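Local structure of putative glycoside hydrolase (Bacteroides ovatus, 4ONZ) at residues A[54-59]-A[326-331]; A[124-129]-A[188-193]. The protein is a putative glycoside hydrolase, with the five-bladed beta-propeller fold of its family. One frame throughout, in Å; residues are numbered along the deposited sequence.

Contact 1 (A[54-59]-A[326-331]); sequences PAATVK and GLVYHK
Val328 lays its CG1 methyl against the backbone of the facing strand, 3.4 Å from Ala56 C, so that the branch rests on the peptide group joining Ala56 to Thr57. Its first torsion (chi1 -64°) leaves CG1 anti to the carbonyl carbon and aimed across the gap. The same methyl meets Ala56 CB at 3.7 Å, and Ala56 CB lies 4.0 Å from Gly326 CA, so that the methyl faces bare backbone. Further along, Val58 reaches over with CG2, which stands 4.0 Å from Val328 CB; the two valines meet at a slant, and CG2 also brushes the Tyr329 carbonyl.

The strands run nearly parallel, their segment axes 15° apart and 5.1 Å at closest approach, yet no direct hydrogen bond joins them. Water 1 bridges instead: it donates to Ala56 O (2.8 Å) and accepts from Leu327 N (2.9 Å).

Each is the outermost, first strand of its propeller blade: strand 50-59 bonds to 62-70 and strand 322-330 to 333-340, and the two run side by side where the first and last blades meet. Val328 also touches Ile63 and Tyr335; Ala55, pointing away from strand 322-330, packs on Pro122 and Val124 of strand 118-126.

Contact 2 (A[124-129]-A[188-193]); sequences VAMTED and GNQLVI
Ile193 and Met126 join two consecutive sheets of the propeller, the end of strand 118-126 meeting the short strand 190-193 almost at a right angle (93° between the segment axes). Ile193 N donates to Met126 O at 3.0 Å, a fairly straight bond (161° at the hydrogen) whose donor sits above the carbonyl plane. Val192 CA adds a CA-H...O contact to the same oxygen, so one carbonyl receives two neighbouring groups of the crossing strand.

On one flank of this bond the Ile193 side chain packs against Ala125, with CG1 3.6 Å from Ala125 CB; its CD1 continues past that methyl toward the Thr127 CG2 methyl. Residue 126 is modelled as selenomethionine. Its chain bends at chi3 (69°), which swings CE back to the facing strand, 3.9 Å from Val192 CG1. The Gln190 side chain crosses that of Met126 at a slant and sets its amide against CE, with Gln190 OE1 3.8 Å from Met126 CE.

Strand 190-193 is the second arm of a hairpin: it turns back antiparallel from strand 180-187 through Gly188 and Asn189, and Val192 is hydrogen-bonded to Lys185 there. The side chains of Ala125 and Ile193 touch Thr184 and Ile182 on that first arm, respectively.

Waters 2 and 3 bridge the two backbones. Water 2 accepts from Met126 N and donates to Leu191 O (2.8 Å), and water 3 likewise accepts from Glu128 N and donates to Ile193 O (2.9 Å). At the more exposed end, Glu128 lies across Val192, its CG 3.9 Å from Val192 CG2, while Glu128 OE1 makes a long, weak ion pair with Lys187. Thr127 OG1 turns to Leu131 N, a hydrogen bond within its own strand-to-strand turn.

In the fold
Both contacts are seams between blades, contact 1 joining the last blade to the first and contact 2 the second to the third; their centres lie about 10 Å apart on the same side of the chain's centre. Along the sequence contact 2 is nested inside the long loop that contact 1 closes. They touch at two places. Segment 54-59 packs on segment 124-129, with Ala55 CB 3.7 Å from Val124 CG2, which links the first strands of blades one and two. Segment 326-331 packs on the turn and second arm of the hairpin, 188-193: Tyr329 CD2 comes within 3.5 Å of Asn189 O, and Leu191 CD1 reaches Leu327 O at 3.6 Å. Contact 1 is the more buried, contact 2 farther out.

Contact 1 (A[54-59]-A[326-331])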
# COMPACT_ATOMS: atom_id res chain seq x y z
N PRO A 54 3.64 -0.12 -5.36
CA PRO A 54 4.79 -0.33 -4.52
C PRO A 54 4.67 -0.00 -3.03
O PRO A 54 4.02 0.98 -2.67
CB PRO A 54 5.80 0.65 -5.12
CG PRO A 54 4.96 1.83 -5.47
CD PRO A 54 3.63 1.25 -5.92
N ALA A 55 5.29 -0.84 -2.20
CA ALA A 55 5.46 -0.52 -0.80
C ALA A 55 6.79 0.23 -0.78
O ALA A 55 7.55 0.16 -1.75
CB ALA A 55 5.56 -1.77 0.05
N ALA A 56 7.05 0.98 0.28
CA ALA A 56 8.36 1.63 0.45
C ALA A 56 8.72 1.68 1.93
O ALA A 56 7.85 1.82 2.79
CB ALA A 56 8.38 3.02 -0.16
N THR A 57 10.01 1.56 2.22
CA THR A 57 10.49 1.61 3.59
C THR A 57 11.95 2.09 3.56
O THR A 57 12.46 2.44 2.49
CB THR A 57 10.29 0.25 4.29
OG1 THR A 57 10.50 0.36 5.71
CG2 THR A 57 11.21 -0.81 3.71
N VAL A 58 12.59 2.12 4.71
CA VAL A 58 13.98 2.55 4.82
C VAL A 58 14.76 1.50 5.59
O VAL A 58 14.22 0.86 6.49
CB VAL A 58 14.09 3.91 5.55
CG1 VAL A 58 15.54 4.28 5.82
CG2 VAL A 58 13.40 5.01 4.75
N LYS A 59 16.02 1.31 5.21
CA LYS A 59 16.92 0.42 5.92
C LYS A 59 18.34 0.93 5.73
O LYS A 59 18.75 1.23 4.61
CB LYS A 59 16.84 -1.02 5.43
CG LYS A 59 17.67 -1.97 6.30
CD LYS A 59 17.45 -3.44 5.99
CE LYS A 59 18.10 -4.32 7.05
NZ LYS A 59 19.58 -4.25 7.05
N GLY A 326 3.27 3.71 -1.02
CA GLY A 326 4.47 3.80 -0.21
C GLY A 326 4.71 5.20 0.29
O GLY A 326 4.48 6.17 -0.42
N LEU A 327 5.17 5.31 1.54
CA LEU A 327 5.46 6.59 2.15
C LEU A 327 6.65 6.44 3.08
O LEU A 327 6.60 5.67 4.05
CB LEU A 327 4.25 7.09 2.94
CG LEU A 327 4.42 8.44 3.64
CD1 LEU A 327 4.66 9.56 2.63
CD2 LEU A 327 3.20 8.73 4.50
N VAL A 328 7.72 7.19 2.80
CA VAL A 328 8.92 7.11 3.64
C VAL A 328 9.43 8.49 4.01
O VAL A 328 9.31 9.44 3.24
CB VAL A 328 10.05 6.31 2.96
CG1 VAL A 328 9.65 4.85 2.76
CG2 VAL A 328 10.46 6.91 1.64
N TYR A 329 9.98 8.56 5.22
CA TYR A 329 10.60 9.76 5.73
C TYR A 329 12.10 9.57 5.54
O TYR A 329 12.68 8.60 6.03
CB TYR A 329 10.28 9.94 7.21
CG TYR A 329 10.93 11.15 7.83
CD1 TYR A 329 10.33 12.40 7.77
CD2 TYR A 329 12.15 11.05 8.48
CE1 TYR A 329 10.92 13.51 8.33
CE2 TYR A 329 12.75 12.16 9.05
CZ TYR A 329 12.13 13.38 8.97
OH TYR A 329 12.72 14.49 9.53
N HIS A 330 12.73 10.50 4.84
CA HIS A 330 14.14 10.41 4.52
C HIS A 330 14.74 11.81 4.38
O HIS A 330 14.29 12.60 3.56
CB HIS A 330 14.31 9.63 3.22
CG HIS A 330 15.72 9.53 2.74
ND1 HIS A 330 16.64 8.70 3.33
CD2 HIS A 330 16.36 10.13 1.71
CE1 HIS A 330 17.80 8.80 2.70
NE2 HIS A 330 17.65 9.66 1.70
N LYS A 331 15.74 12.09 5.22
CA LYS A 331 16.44 13.38 5.22
C LYS A 331 15.50 14.58 5.25
O LYS A 331 15.53 15.45 4.36
CB LYS A 331 17.42 13.46 4.05
CG LYS A 331 18.56 12.46 4.17
CD LYS A 331 19.53 12.57 3.00
CE LYS A 331 20.69 11.60 3.15
NZ LYS A 331 21.60 11.64 1.97
O HOH W 1 5.35 2.90 3.19

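Contact 2 (A[124-129]-A[188-193])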
# COMPACT_ATOMS: atom_id res chain seq x y z
N VAL A 124 4.37 -1.88 3.56
CA VAL A 124 5.37 -2.26 4.55
C VAL A 124 5.60 -1.21 5.63
O VAL A 124 5.67 -0.01 5.36
CB VAL A 124 6.71 -2.58 3.86
CG1 VAL A 124 7.82 -2.82 4.88
CG2 VAL A 124 6.54 -3.78 2.95
N ALA A 125 5.71 -1.68 6.87
CA ALA A 125 6.03 -0.86 8.01
C ALA A 125 7.05 -1.64 8.87
O ALA A 125 7.17 -2.87 8.75
CB ALA A 125 4.79 -0.52 8.80
N MSE A 126 7.76 -0.91 9.72
CA MSE A 126 8.82 -1.50 10.55
C MSE A 126 8.65 -1.24 12.02
O MSE A 126 8.36 -0.11 12.42
CB MSE A 126 10.11 -0.82 10.04
CG MSE A 126 11.37 -1.48 10.60
SE MSE A 126 12.88 -0.21 10.61
CE MSE A 126 12.32 1.06 11.99
N THR A 127 8.82 -2.27 12.85
CA THR A 127 8.75 -2.09 14.30
C THR A 127 10.01 -1.37 14.79
O THR A 127 11.03 -1.36 14.11
CB THR A 127 8.70 -3.43 15.09
OG1 THR A 127 9.90 -4.19 14.87
CG2 THR A 127 7.48 -4.26 14.70
N GLU A 128 9.94 -0.79 15.99
CA GLU A 128 11.10 -0.14 16.57
C GLU A 128 12.30 -1.09 16.71
O GLU A 128 13.43 -0.64 16.63
CB GLU A 128 10.78 0.47 17.94
CG GLU A 128 9.85 1.67 17.90
CD GLU A 128 9.74 2.35 19.25
OE1 GLU A 128 10.76 2.42 19.96
OE2 GLU A 128 8.64 2.83 19.61
N ASP A 129 12.05 -2.39 16.87
CA ASP A 129 13.13 -3.37 17.02
C ASP A 129 13.65 -3.93 15.68
O ASP A 129 14.42 -4.88 15.66
CB ASP A 129 12.71 -4.51 17.97
CG ASP A 129 12.70 -4.07 19.43
OD1 ASP A 129 13.45 -3.14 19.79
OD2 ASP A 129 11.96 -4.68 20.23
N GLY A 188 12.44 9.66 16.07
CA GLY A 188 13.86 9.88 15.83
C GLY A 188 14.40 9.57 14.45
O GLY A 188 15.30 8.74 14.30
N ASN A 189 13.83 10.19 13.42
CA ASN A 189 14.36 10.05 12.06
C ASN A 189 13.80 8.89 11.22
O ASN A 189 14.18 8.72 10.06
CB ASN A 189 15.87 9.89 12.16
CG ASN A 189 16.61 10.57 11.02
OD1 ASN A 189 17.40 9.94 10.32
ND2 ASN A 189 16.34 11.85 10.84
N GLN A 190 12.91 8.09 11.81
CA GLN A 190 12.32 6.92 11.16
C GLN A 190 10.84 6.77 11.44
O GLN A 190 10.37 7.11 12.54
CB GLN A 190 13.01 5.64 11.65
CG GLN A 190 14.33 5.32 10.97
CD GLN A 190 14.90 3.99 11.42
OE1 GLN A 190 14.97 3.71 12.62
NE2 GLN A 190 15.32 3.17 10.46
N LEU A 191 10.11 6.24 10.46
CA LEU A 191 8.71 5.92 10.65
C LEU A 191 8.67 4.53 11.27
O LEU A 191 9.24 3.59 10.74
CB LEU A 191 7.93 5.92 9.33
CG LEU A 191 7.80 7.25 8.57
CD1 LEU A 191 6.94 7.07 7.33
CD2 LEU A 191 7.22 8.34 9.46
N VAL A 192 8.00 4.42 12.41
CA VAL A 192 7.89 3.14 13.10
C VAL A 192 6.44 2.81 13.42
O VAL A 192 5.63 3.71 13.58
CB VAL A 192 8.69 3.15 14.42
CG1 VAL A 192 10.14 3.51 14.14
CG2 VAL A 192 8.07 4.11 15.44
N ILE A 193 6.14 1.52 13.51
CA ILE A 193 4.82 1.04 13.88
C ILE A 193 4.47 1.57 15.26
O ILE A 193 5.33 1.62 16.15
CB ILE A 193 4.77 -0.51 13.81
CG1 ILE A 193 4.78 -0.93 12.34
CG2 ILE A 193 3.55 -1.07 14.53
CD1 ILE A 193 4.99 -2.41 12.09
O HOH W 2 7.35 1.96 9.52
O HOH W 3 7.32 -0.43 16.75
O HOH W 4 6.03 2.95 18.53